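Local structure of transcriptional regulator, TetR family (Myxococcus xanthus, 5K7F) at residues Leu22-Arg27 against Ala44-Thr49; His55-Lys60 against Leu64-Asn69; Gln84-Pro89 against Leu93-Arg98; Leu171-Trp176 against Asp190-Met195. The protein probably acts as a TetR-family DNA-binding transcriptional regulator that responds to isovaleryl coenzyme A and controls an alternative route for its biosynthesis. All coordinates share one frame; numbering follows the deposited sequence. Where two conformers were deposited one is given.

Contact 1: residues Leu22-Arg27 against Ala44-Thr49; sequences LETAAR and AACRMT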
loop_
_atom_site.group_PDB
_atom_site.type_symbol
_atom_site.label_atom_id
_atom_site.label_comp_id
_atom_site.label_asym_id
_atom_site.label_seq_id
_atom_site.Cartn_x
_atom_site.Cartn_y
_atom_site.Cartn_z
ATOM N N LEU A 22 -0.225 7.853 22.129
ATOM C CA LEU A 22 0.171 7.761 20.718
ATOM C C LEU A 22 -0.895 7.062 19.880
ATOM O O LEU A 22 -1.123 7.437 18.712
ATOM C CB LEU A 22 1.492 7.012 20.560
ATOM C CG LEU A 22 2.706 7.571 21.281
ATOM C CD1 LEU A 22 3.923 6.772 20.983
ATOM C CD2 LEU A 22 2.925 9.027 20.946
ATOM N N GLU A 23 -1.567 6.067 20.469
ATOM C CA GLU A 23 -2.621 5.332 19.780
ATOM C C GLU A 23 -3.839 6.210 19.581
ATOM O O GLU A 23 -4.493 6.153 18.533
ATOM C CB GLU A 23 -2.999 4.069 20.580
ATOM C CG GLU A 23 -1.884 2.988 20.582
ATOM C CD GLU A 23 -2.095 1.884 21.598
ATOM O OE1 GLU A 23 -3.235 1.743 22.096
ATOM O OE2 GLU A 23 -1.129 1.134 21.862
ATOM N N THR A 24 -4.150 7.029 20.587
ATOM C CA THR A 24 -5.276 7.949 20.491
ATOM C C THR A 24 -4.980 9.016 19.443
ATOM O O THR A 24 -5.809 9.305 18.588
ATOM C CB THR A 24 -5.585 8.557 21.880
ATOM O OG1 THR A 24 -6.033 7.544 22.798
ATOM C CG2 THR A 24 -6.650 9.641 21.776
ATOM N N ALA A 25 -3.771 9.575 19.473
ATOM C CA ALA A 25 -3.353 10.537 18.459
ATOM C C ALA A 25 -3.379 9.934 17.059
ATOM O O ALA A 25 -3.801 10.590 16.100
ATOM C CB ALA A 25 -1.959 11.041 18.803
ATOM N N ALA A 26 -2.882 8.698 16.916
ATOM C CA ALA A 26 -2.913 8.027 15.617
ATOM C C ALA A 26 -4.346 7.892 15.096
ATOM O O ALA A 26 -4.605 8.122 13.909
ATOM C CB ALA A 26 -2.253 6.649 15.709
ATOM N N ARG A 27 -5.282 7.497 15.964
ATOM C CA ARG A 27 -6.697 7.494 15.581
ATOM C C ARG A 27 -7.141 8.859 15.028
ATOM O O ARG A 27 -7.701 8.952 13.926
ATOM C CB ARG A 27 -7.566 7.085 16.775
ATOM C CG ARG A 27 -7.568 5.618 17.047
ATOM C CD ARG A 27 -8.705 5.257 17.996
ATOM N NE ARG A 27 -8.289 5.314 19.401
ATOM C CZ ARG A 27 -7.538 4.383 20.004
ATOM N NH1 ARG A 27 -7.105 3.319 19.323
ATOM N NH2 ARG A 27 -7.203 4.513 21.291
ATOM N N ALA A 44 -7.733 16.582 24.712
ATOM C CA ALA A 44 -9.121 16.306 25.079
ATOM C C ALA A 44 -9.501 14.855 24.790
ATOM O O ALA A 44 -10.163 14.206 25.607
ATOM C CB ALA A 44 -10.070 17.261 24.348
ATOM N N ALA A 45 -9.091 14.324 23.637
ATOM C CA ALA A 45 -9.413 12.929 23.331
ATOM C C ALA A 45 -8.765 11.960 24.316
ATOM O O ALA A 45 -9.276 10.854 24.513
ATOM C CB ALA A 45 -8.992 12.595 21.906
ATOM N N CYS A 46 -7.618 12.331 24.895
ATOM C CA CYS A 46 -6.938 11.552 25.919
ATOM C C CYS A 46 -7.475 11.829 27.315
ATOM O O CYS A 46 -7.015 11.210 28.285
ATOM C CB CYS A 46 -5.436 11.846 25.895
ATOM S SG CYS A 46 -4.583 11.201 24.454
ATOM N N ARG A 47 -8.430 12.751 27.434
ATOM C CA ARG A 47 -8.938 13.182 28.723
ATOM C C ARG A 47 -7.804 13.652 29.636
ATOM O O ARG A 47 -7.756 13.310 30.813
ATOM C CB ARG A 47 -9.741 12.059 29.379
ATOM C CG ARG A 47 -10.986 12.535 30.111
ATOM C CD ARG A 47 -11.143 11.809 31.447
ATOM N NE ARG A 47 -10.974 10.370 31.278
ATOM C CZ ARG A 47 -11.956 9.474 31.297
ATOM N NH1 ARG A 47 -11.662 8.189 31.129
ATOM N NH2 ARG A 47 -13.217 9.843 31.501
ATOM N N MET A 48 -6.885 14.452 29.084
ATOM C CA MET A 48 -5.742 14.983 29.824
ATOM C C MET A 48 -5.753 16.508 29.779
ATOM O O MET A 48 -6.348 17.113 28.895
ATOM C CB MET A 48 -4.401 14.502 29.250
ATOM C CG MET A 48 -4.200 13.059 29.324
ATOM S SD MET A 48 -2.706 12.635 28.423
ATOM C CE MET A 48 -1.440 13.116 29.574
ATOM N N THR A 49 -5.145 17.134 30.783
ATOM C CA THR A 49 -4.867 18.549 30.644
ATOM C C THR A 49 -3.804 18.739 29.577
ATOM O O THR A 49 -3.018 17.829 29.295
ATOM C CB THR A 49 -4.352 19.148 31.952
ATOM O OG1 THR A 49 -3.093 18.541 32.267
ATOM C CG2 THR A 49 -5.305 18.888 33.078
#
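In the TetR-type DNA-binding domain, Thr-24 of helix 18-32 meets Ala-45 and Cys-46 at the end of helix 39-45, the first helix of the predicted helix-turn-helix motif. The backbones come nearest at Thr-24 and Cys-46, whose alpha carbons are 6.7 Å apart, and no hydrogen bond crosses. Past Cys-46 the chain leaves helical geometry: Arg-47 takes a positive phi (54°), and with two backbone bonds returning into the last turn the ending is a Schellman motif. One of them joins Arg-47 N to Ala-44 O at 2.9 Å. The turn leads the chain on to Thr-49, the N-cap residue, whose OG1 bonds to Gly-52 N.

The polar and apolar branches of Thr-24 do separate jobs. Its chi1 of -65° sets OG1 beside the backbone N, and that hydroxyl hydrogen-bonds to Ala-20 O within its own helix. The methyl is thereby placed anti to the backbone N and faces the turn. Ile-21 and Leu-28 on the same helix extend the apolar surface, touching Cys-46 and Ala-45. The methyl CG2 of Thr-24 lies 3.8 Å from Ala-45 CB and 3.7 Å from Cys-46 SG.

Contact 2: residues His55-Lys60 against Leu64-Asn69; sequences HHIQNK and LFAIMN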
loop_
_atom_site.group_PDB
_atom_site.type_symbol
_atom_site.label_atom_id
_atom_site.label_comp_id
_atom_site.label_asym_id
_atom_site.label_seq_id
_atom_site.Cartn_x
_atom_site.Cartn_y
_atom_site.Cartn_z
ATOM N N HIS A 55 3.849 17.145 29.077
ATOM C CA HIS A 55 4.892 16.384 29.755
ATOM C C HIS A 55 5.411 15.241 28.893
ATOM O O HIS A 55 6.594 14.894 28.980
ATOM C CB HIS A 55 4.351 15.841 31.066
ATOM N N HIS A 56 4.546 14.649 28.069
ATOM C CA HIS A 56 4.928 13.562 27.160
ATOM C C HIS A 56 5.379 14.067 25.778
ATOM O O HIS A 56 6.403 13.609 25.258
ATOM C CB HIS A 56 3.759 12.578 26.991
ATOM C CG HIS A 56 3.328 11.885 28.247
ATOM N ND1 HIS A 56 3.930 10.736 28.716
ATOM C CD2 HIS A 56 2.311 12.146 29.100
ATOM C CE1 HIS A 56 3.326 10.340 29.824
ATOM N NE2 HIS A 56 2.338 11.177 30.080
ATOM N N ILE A 57 4.618 14.981 25.161
ATOM C CA ILE A 57 4.830 15.470 23.795
ATOM C C ILE A 57 4.575 16.974 23.747
ATOM O O ILE A 57 3.499 17.433 24.143
ATOM C CB ILE A 57 3.890 14.776 22.788
ATOM C CG1 ILE A 57 4.029 13.243 22.827
ATOM C CG2 ILE A 57 4.118 15.346 21.363
ATOM C CD1 ILE A 57 5.282 12.682 22.115
ATOM N N GLN A 58 5.513 17.739 23.170
ATOM C CA GLN A 58 5.411 19.200 23.174
ATOM C C GLN A 58 4.971 19.845 21.848
ATOM O O GLN A 58 4.539 21.008 21.859
ATOM C CB GLN A 58 6.762 19.791 23.599
ATOM C CG GLN A 58 7.310 19.273 24.949
ATOM C CD GLN A 58 8.717 19.795 25.217
ATOM O OE1 GLN A 58 9.350 20.387 24.328
ATOM N NE2 GLN A 58 9.220 19.576 26.429
ATOM N N ASN A 59 5.064 19.164 20.706
ATOM C CA ASN A 59 4.586 19.740 19.459
ATOM C C ASN A 59 4.256 18.614 18.493
ATOM O O ASN A 59 4.450 17.431 18.797
ATOM C CB ASN A 59 5.602 20.707 18.832
ATOM C CG ASN A 59 6.975 20.074 18.623
ATOM O OD1 ASN A 59 7.122 19.102 17.883
ATOM N ND2 ASN A 59 7.988 20.636 19.270
ATOM N N LYS A 60 3.775 18.997 17.300
ATOM C CA LYS A 60 3.249 18.003 16.373
ATOM C C LYS A 60 4.371 17.227 15.698
ATOM O O LYS A 60 4.222 16.030 15.447
ATOM C CB LYS A 60 2.341 18.665 15.338
ATOM C CG LYS A 60 0.962 19.024 15.910
ATOM C CD LYS A 60 0.102 19.796 14.907
ATOM C CE LYS A 60 -0.548 18.881 13.887
ATOM N NZ LYS A 60 -1.396 19.656 12.927
ATOM N N LEU A 64 4.578 13.113 15.742
ATOM C CA LEU A 64 4.644 12.257 14.562
ATOM C C LEU A 64 5.817 11.269 14.644
ATOM O O LEU A 64 5.640 10.065 14.423
ATOM C CB LEU A 64 4.713 13.139 13.312
ATOM C CG LEU A 64 4.703 12.448 11.955
ATOM C CD1 LEU A 64 3.463 11.536 11.868
ATOM C CD2 LEU A 64 4.706 13.469 10.839
ATOM N N PHE A 65 7.022 11.763 14.960
ATOM C CA PHE A 65 8.201 10.901 15.115
ATOM C C PHE A 65 7.985 9.869 16.210
ATOM O O PHE A 65 8.435 8.719 16.110
ATOM C CB PHE A 65 9.397 11.785 15.451
ATOM C CG PHE A 65 10.681 11.054 15.726
ATOM C CD1 PHE A 65 11.120 10.038 14.910
ATOM C CD2 PHE A 65 11.487 11.459 16.771
ATOM C CE1 PHE A 65 12.318 9.424 15.155
ATOM C CE2 PHE A 65 12.677 10.842 17.019
ATOM C CZ PHE A 65 13.100 9.832 16.205
ATOM N N ALA A 66 7.315 10.272 17.270
ATOM C CA ALA A 66 7.016 9.334 18.341
ATOM C C ALA A 66 6.109 8.207 17.848
ATOM O O ALA A 66 6.294 7.030 18.214
ATOM C CB ALA A 66 6.348 10.085 19.480
ATOM N N ILE A 67 5.075 8.557 17.083
ATOM C CA ILE A 67 4.174 7.514 16.597
ATOM C C ILE A 67 4.939 6.582 15.674
ATOM O O ILE A 67 4.819 5.350 15.793
ATOM C CB ILE A 67 2.920 8.104 15.921
ATOM C CG1 ILE A 67 2.036 8.836 16.935
ATOM C CG2 ILE A 67 2.067 6.992 15.249
ATOM C CD1 ILE A 67 0.972 9.702 16.293
ATOM N N MET A 68 5.751 7.146 14.745
ATOM C CA MET A 68 6.492 6.300 13.820
ATOM C C MET A 68 7.510 5.412 14.550
ATOM O O MET A 68 7.665 4.231 14.225
ATOM C CB MET A 68 7.108 7.180 12.716
ATOM C CG MET A 68 6.032 7.864 11.879
ATOM S SD MET A 68 6.707 8.843 10.504
ATOM C CE MET A 68 7.230 7.498 9.468
ATOM N N ASN A 69 8.195 5.930 15.561
ATOM C CA ASN A 69 9.087 5.089 16.353
ATOM C C ASN A 69 8.318 4.015 17.114
ATOM O O ASN A 69 8.806 2.890 17.285
ATOM C CB ASN A 69 9.877 5.948 17.327
ATOM C CG ASN A 69 11.175 6.430 16.742
ATOM O OD1 ASN A 69 11.811 5.755 15.916
ATOM N ND2 ASN A 69 11.607 7.574 17.204
#
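Lys-60 O receives the N-H of Leu-64 over 3.0 Å in an i to i+4 bond, the N-H...O angle being 162°, and this places residues 60 and 64 one turn apart at the start of helix 60-83. Before that turn the chain runs as a loop from the end of helix 50-56, and the alpha carbons of Ile-57 and Ala-66 come to 8.5 Å.

That gap is bridged by a side chain. Ile-57 carries CG1 beside its backbone N (chi1 -56°) and chi2 of -77° turns the terminal methyl, the two torsions together setting CD1 3.9 Å from Ala-66 CB. Both residues are buried, and the small Ala-66 also packs on Tyr-18 and Leu-22 of helix 18-32. At the bonded turn, the CB of Leu-64 rests 3.6 Å from Lys-60 O, beside the hydrogen bond, while the rest of the leucine goes on to Tyr-34 and Ile-115. The lysine chain leads away from this contact: its NZ hydrogen-bonds to Tyr-34 O, and the ammonium makes a cation-pi interaction with the Tyr-34 ring.

The helix start is fixed by polar groups as well. Asn-59 is the N-cap residue, its OD1 bonding to Gln-62 N, and Gln-62 OE1 in turn takes the N-H of Gln-58. Loop, cap and first turns together form the junction between the predicted helix-turn-helix motif, which ends at Ile-57, and the long helix that connects it to the C-terminal domain, as in TetR-family regulators.

Contact 3: residues Gln84-Pro89 against Leu93-Arg98; sequences QDIANP and LRACMR
Pro-89 and Leu-93 make the close-set part of this contact. Leu-93 N donates to Pro-89 O at 3.0 Å with an N-H...O angle of 155°. The leucine side chain also leans against that oxygen, with CG at 3.4 Å and CB and CD1 both at 3.6 Å from Pro-89 O; chi1 of -80° holds CG beside the backbone N and so near the acceptor. Both residues are buried, Pro-89 against Gln-147 and Leu-153, Leu-93 against Ala-144 and Phe-145.

The bond belongs to the first turn of helix 89-105 in the TetR-type C-terminal domain. Asn-88 is its N-cap, bonding through OD1 to Glu-91 N. Pro-89 follows in the first helical position, where a residue without an N-H costs the helix no bond.

Toward solvent the contact thins to one methyl pair. Ile-86, only partly covered while the loop on either side of it is exposed, meets the helix through its tip, CD1 lying 3.7 Å from Ala-95 CB, although the alpha carbons of these two residues are 8.7 Å apart. Its carbonyl oxygen hydrogen-bonds to Arg-92 NH1, which ties this portion of the loop to the helix.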
loop_
_atom_site.group_PDB
_atom_site.type_symbol
_atom_site.label_atom_id
_atom_site.label_comp_id
_atom_site.label_asym_id
_atom_site.label_seq_id
_atom_site.Cartn_x
_atom_site.Cartn_y
_atom_site.Cartn_z
ATOM N N GLN A 84 12.250 -14.501 15.168
ATOM C CA GLN A 84 13.641 -14.366 14.737
ATOM C C GLN A 84 14.482 -15.606 15.051
ATOM O O GLN A 84 15.505 -15.819 14.393
ATOM C CB GLN A 84 14.283 -13.121 15.356
ATOM C CG GLN A 84 14.431 -13.181 16.855
ATOM C CD GLN A 84 14.656 -11.823 17.477
ATOM O OE1 GLN A 84 14.691 -10.810 16.782
ATOM N NE2 GLN A 84 14.778 -11.791 18.804
ATOM N N ASP A 85 14.054 -16.441 15.987
ATOM C CA ASP A 85 14.756 -17.655 16.367
ATOM C C ASP A 85 14.358 -18.878 15.541
ATOM O O ASP A 85 14.903 -19.960 15.785
ATOM C CB ASP A 85 14.506 -17.970 17.857
ATOM C CG ASP A 85 14.896 -16.825 18.790
ATOM O OD1 ASP A 85 16.104 -16.527 18.922
ATOM O OD2 ASP A 85 13.989 -16.245 19.429
ATOM N N ILE A 86 13.411 -18.762 14.606
ATOM C CA ILE A 86 13.016 -19.906 13.791
ATOM C C ILE A 86 14.118 -20.160 12.773
ATOM O O ILE A 86 14.443 -19.287 11.958
ATOM C CB ILE A 86 11.660 -19.654 13.113
ATOM C CG1 ILE A 86 10.586 -19.412 14.161
ATOM C CG2 ILE A 86 11.260 -20.806 12.214
ATOM C CD1 ILE A 86 9.300 -18.901 13.579
ATOM N N ALA A 87 14.704 -21.365 12.824
ATOM C CA ALA A 87 15.920 -21.639 12.063
ATOM C C ALA A 87 15.615 -21.909 10.598
ATOM O O ALA A 87 16.331 -21.417 9.703
ATOM C CB ALA A 87 16.663 -22.833 12.664
ATOM N N ASN A 88 14.534 -22.637 10.354
ATOM C CA ASN A 88 14.081 -22.919 9.002
ATOM C C ASN A 88 13.530 -21.638 8.373
ATOM O O ASN A 88 12.574 -21.049 8.920
ATOM C CB ASN A 88 13.032 -24.029 9.052
ATOM C CG ASN A 88 12.471 -24.334 7.687
ATOM O OD1 ASN A 88 12.186 -23.419 6.952
ATOM N ND2 ASN A 88 12.299 -25.616 7.350
ATOM N N PRO A 89 14.115 -21.156 7.251
ATOM C CA PRO A 89 13.787 -19.810 6.741
ATOM C C PRO A 89 12.412 -19.702 6.104
ATOM O O PRO A 89 11.813 -18.617 6.174
ATOM C CB PRO A 89 14.896 -19.529 5.712
ATOM C CG PRO A 89 15.365 -20.912 5.261
ATOM C CD PRO A 89 15.213 -21.788 6.498
ATOM N N LEU A 93 9.537 -17.202 7.423
ATOM C CA LEU A 93 8.771 -16.277 6.585
ATOM C C LEU A 93 7.267 -16.489 6.764
ATOM O O LEU A 93 6.495 -15.516 6.839
ATOM C CB LEU A 93 9.177 -16.475 5.131
ATOM C CG LEU A 93 10.488 -15.784 4.742
ATOM C CD1 LEU A 93 10.996 -16.421 3.494
ATOM C CD2 LEU A 93 10.263 -14.280 4.602
ATOM N N ARG A 94 6.835 -17.761 6.890
ATOM C CA ARG A 94 5.414 -18.050 7.088
ATOM C C ARG A 94 4.908 -17.478 8.417
ATOM O O ARG A 94 3.822 -16.877 8.481
ATOM C CB ARG A 94 5.166 -19.560 7.075
ATOM C CG ARG A 94 5.365 -20.201 5.741
ATOM C CD ARG A 94 5.100 -21.711 5.786
ATOM N NE ARG A 94 5.392 -22.334 4.508
ATOM C CZ ARG A 94 6.016 -23.504 4.355
ATOM N NH1 ARG A 94 6.419 -24.199 5.414
ATOM N NH2 ARG A 94 6.246 -23.967 3.135
ATOM N N ALA A 95 5.706 -17.613 9.462
ATOM C CA ALA A 95 5.330 -17.062 10.764
ATOM C C ALA A 95 5.388 -15.542 10.751
ATOM O O ALA A 95 4.521 -14.891 11.353
ATOM C CB ALA A 95 6.224 -17.625 11.867
ATOM N N CYS A 96 6.396 -14.968 10.058
ATOM C CA CYS A 96 6.562 -13.520 9.994
ATOM C C CYS A 96 5.375 -12.879 9.293
ATOM O O CYS A 96 4.799 -11.892 9.766
ATOM C CB CYS A 96 7.873 -13.184 9.301
ATOM S SG CYS A 96 8.438 -11.481 9.499
ATOM N N MET A 97 4.948 -13.487 8.185
ATOM C CA MET A 97 3.798 -12.994 7.447
ATOM C C MET A 97 2.532 -13.027 8.293
ATOM O O MET A 97 1.753 -12.060 8.299
ATOM C CB MET A 97 3.579 -13.820 6.187
ATOM C CG MET A 97 2.431 -13.251 5.349
ATOM S SD MET A 97 2.294 -14.049 3.740
ATOM C CE MET A 97 2.854 -12.728 2.703
ATOM N N ARG A 98 2.286 -14.154 8.980
ATOM C CA ARG A 98 1.089 -14.241 9.809
ATOM C C ARG A 98 1.111 -13.184 10.920
ATOM O O ARG A 98 0.150 -12.409 11.066
ATOM C CB ARG A 98 0.947 -15.651 10.367
ATOM C CG ARG A 98 -0.326 -15.887 11.173
ATOM C CD ARG A 98 -0.400 -17.343 11.618
ATOM N NE ARG A 98 -1.706 -17.745 12.165
ATOM C CZ ARG A 98 -2.767 -18.128 11.450
ATOM N NH1 ARG A 98 -2.762 -18.145 10.105
ATOM N NH2 ARG A 98 -3.854 -18.512 12.097
#

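Contact 4: residues Leu171-Trp176 against Asp190-Met195; sequences LWIYKW and DGMVGM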
loop_
_atom_site.group_PDB
_atom_site.type_symbol
_atom_site.label_atom_id
_atom_site.label_comp_id
_atom_site.label_asym_id
_atom_site.label_seq_id
_atom_site.Cartn_x
_atom_site.Cartn_y
_atom_site.Cartn_z
ATOM N N LEU A 171 0.946 -4.891 3.963
ATOM C CA LEU A 171 0.639 -3.554 4.438
ATOM C C LEU A 171 -0.614 -2.996 3.771
ATOM O O LEU A 171 -1.313 -2.169 4.372
ATOM C CB LEU A 171 1.848 -2.634 4.209
ATOM C CG LEU A 171 3.112 -3.067 4.958
ATOM C CD1 LEU A 171 4.249 -2.111 4.625
ATOM C CD2 LEU A 171 2.873 -3.112 6.450
ATOM N N TRP A 172 -0.915 -3.410 2.530
ATOM C CA TRP A 172 -2.087 -2.899 1.822
ATOM C C TRP A 172 -3.402 -3.445 2.380
ATOM O O TRP A 172 -4.463 -2.918 2.015
ATOM C CB TRP A 172 -1.969 -3.178 0.304
ATOM C CG TRP A 172 -2.635 -2.070 -0.534
ATOM C CD1 TRP A 172 -2.192 -0.785 -0.688
ATOM C CD2 TRP A 172 -3.864 -2.153 -1.268
ATOM N NE1 TRP A 172 -3.060 -0.073 -1.467
ATOM C CE2 TRP A 172 -4.091 -0.889 -1.844
ATOM C CE3 TRP A 172 -4.791 -3.173 -1.505
ATOM C CZ2 TRP A 172 -5.203 -0.619 -2.643
ATOM C CZ3 TRP A 172 -5.910 -2.889 -2.301
ATOM C CH2 TRP A 172 -6.100 -1.631 -2.841
ATOM N N ILE A 173 -3.360 -4.444 3.285
ATOM C CA ILE A 173 -4.578 -5.008 3.902
ATOM C C ILE A 173 -5.435 -3.928 4.568
ATOM O O ILE A 173 -6.665 -4.030 4.584
ATOM C CB ILE A 173 -4.209 -6.119 4.880
ATOM C CG1 ILE A 173 -3.541 -7.298 4.151
ATOM C CG2 ILE A 173 -5.441 -6.589 5.625
ATOM C CD1 ILE A 173 -3.067 -8.458 5.148
ATOM N N TYR A 174 -4.822 -2.890 5.128
ATOM C CA TYR A 174 -5.633 -1.862 5.777
ATOM C C TYR A 174 -6.606 -1.176 4.833
ATOM O O TYR A 174 -7.653 -0.700 5.288
ATOM C CB TYR A 174 -4.722 -0.848 6.459
ATOM C CG TYR A 174 -4.276 0.323 5.634
ATOM C CD1 TYR A 174 -5.021 1.505 5.609
ATOM C CD2 TYR A 174 -3.075 0.284 4.949
ATOM C CE1 TYR A 174 -4.595 2.586 4.899
ATOM C CE2 TYR A 174 -2.643 1.369 4.224
ATOM C CZ TYR A 174 -3.408 2.521 4.209
ATOM O OH TYR A 174 -3.000 3.624 3.497
ATOM N N LYS A 175 -6.322 -1.156 3.524
ATOM C CA LYS A 175 -7.202 -0.522 2.535
ATOM C C LYS A 175 -8.524 -1.262 2.358
ATOM O O LYS A 175 -9.497 -0.650 1.911
ATOM C CB LYS A 175 -6.517 -0.438 1.154
ATOM C CG LYS A 175 -5.421 0.619 1.025
ATOM C CD LYS A 175 -5.971 2.013 1.245
ATOM C CE LYS A 175 -5.096 3.097 0.620
ATOM N NZ LYS A 175 -3.653 2.743 0.668
ATOM N N TRP A 176 -8.593 -2.550 2.689
ATOM C CA TRP A 176 -9.775 -3.336 2.375
ATOM C C TRP A 176 -10.280 -4.200 3.503
ATOM O O TRP A 176 -11.392 -4.725 3.405
ATOM C CB TRP A 176 -9.516 -4.229 1.162
ATOM C CG TRP A 176 -8.395 -5.212 1.272
ATOM C CD1 TRP A 176 -7.057 -4.991 1.012
ATOM C CD2 TRP A 176 -8.515 -6.587 1.577
ATOM N NE1 TRP A 176 -6.353 -6.149 1.163
ATOM C CE2 TRP A 176 -7.223 -7.142 1.537
ATOM C CE3 TRP A 176 -9.585 -7.411 1.892
ATOM C CZ2 TRP A 176 -6.986 -8.481 1.813
ATOM C CZ3 TRP A 176 -9.354 -8.715 2.165
ATOM C CH2 TRP A 176 -8.062 -9.262 2.076
ATOM N N ASP A 190 -4.060 -17.344 6.307
ATOM C CA ASP A 190 -3.893 -18.706 5.816
ATOM C C ASP A 190 -3.711 -18.679 4.305
ATOM O O ASP A 190 -2.879 -19.414 3.750
ATOM C CB ASP A 190 -5.100 -19.571 6.207
ATOM C CG ASP A 190 -5.080 -20.006 7.666
ATOM O OD1 ASP A 190 -4.030 -19.924 8.328
ATOM O OD2 ASP A 190 -6.137 -20.462 8.141
ATOM N N GLY A 191 -4.470 -17.823 3.635
ATOM C CA GLY A 191 -4.469 -17.763 2.189
ATOM C C GLY A 191 -3.226 -17.120 1.610
ATOM O O GLY A 191 -2.686 -17.595 0.594
ATOM N N MET A 192 -2.782 -16.019 2.229
ATOM C CA MET A 192 -1.597 -15.309 1.735
ATOM C C MET A 192 -0.348 -16.163 1.895
ATOM O O MET A 192 0.496 -16.239 0.992
ATOM C CB MET A 192 -1.432 -13.986 2.469
ATOM C CG MET A 192 -2.357 -12.889 1.932
ATOM S SD MET A 192 -1.953 -11.221 2.509
ATOM C CE MET A 192 -3.403 -10.400 1.919
ATOM N N VAL A 193 -0.216 -16.814 3.043
ATOM C CA VAL A 193 0.945 -17.652 3.299
ATOM C C VAL A 193 0.940 -18.819 2.348
ATOM O O VAL A 193 1.990 -19.254 1.871
ATOM C CB VAL A 193 0.967 -18.126 4.773
ATOM C CG1 VAL A 193 1.981 -19.217 4.972
ATOM C CG2 VAL A 193 1.304 -16.952 5.663
ATOM N N GLY A 194 -0.251 -19.353 2.069
ATOM C CA GLY A 194 -0.366 -20.472 1.147
ATOM C C GLY A 194 0.032 -20.106 -0.267
ATOM O O GLY A 194 0.554 -20.955 -1.000
ATOM N N MET A 195 -0.178 -18.844 -0.651
ATOM C CA MET A 195 0.197 -18.353 -1.985
ATOM C C MET A 195 1.700 -18.180 -2.124
ATOM O O MET A 195 2.297 -18.592 -3.131
ATOM C CB MET A 195 -0.449 -17.002 -2.270
ATOM C CG MET A 195 -1.894 -17.004 -2.508
ATOM S SD MET A 195 -2.307 -15.508 -3.456
ATOM C CE MET A 195 -2.017 -16.085 -5.062
#
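Met-192 has its CG beside the backbone N (chi1 -79°) and runs fully extended beyond it, which carries its CE out from helix 185-196 to Ile-173. Ile-173 is extended too, with chi2 of 177°, and the two side chains meet tip to tip: Met-192 CE lies 3.8 Å from both CG1 and CD1 of Ile-173, and Met-192 SD is 4.0 Å from Ile-173 CD1. Long side chains thus span a backbone gap of 10.9 Å between the alpha carbons of Ile-173 and Met-192.

Trp-176 adds the second touch. A chi1 of 59° puts CG between the backbone N and carbonyl carbon, and the indole passes Met-192 in the opposite direction. Its CZ2 is 4.1 Å from Met-192 CE, which sits at the ring edge near the ring plane. One face of the indole instead receives Ile-173 O, 3.7 Å above the plane and offset toward the rim.

Within the TetR-type C-terminal domain, this apolar contact, with Ile-173 and Met-192 buried, joins the chain just past helix 159-171 to helix 185-196 beside the subunit interface. Ile-101 and Thr-105 of helix 89-105 pack on Ile-173, while the second subunit contributes Phe-164, stacked with Trp-176, and Ser-165, which packs on Met-192.

Contacts 1 and 2 lie in the DNA-binding domain and touch each other, Leu-22 CD1 packing 3.7 Å from Ala-66 O; helix 18-32 is one partner of contact 1 and packs on Ala-66 of contact 2. Contacts 3 and 4 share the C-terminal domain and are joined by a salt bridge, Arg-98 NH1 to Asp-190 OD1 at 2.8 Å. Contact 1 is a surface contact, contacts 2 and 3 are partly buried, and contact 4 is buried. Contacts 2 and 3 repeat one scheme: an N-capping asparagine, an i to i+4 bond and an isoleucine methyl on an alanine. Contacts 1 and 4 join more distant parts without hydrogen bonds, and among the four only contact 4 reaches the second subunit.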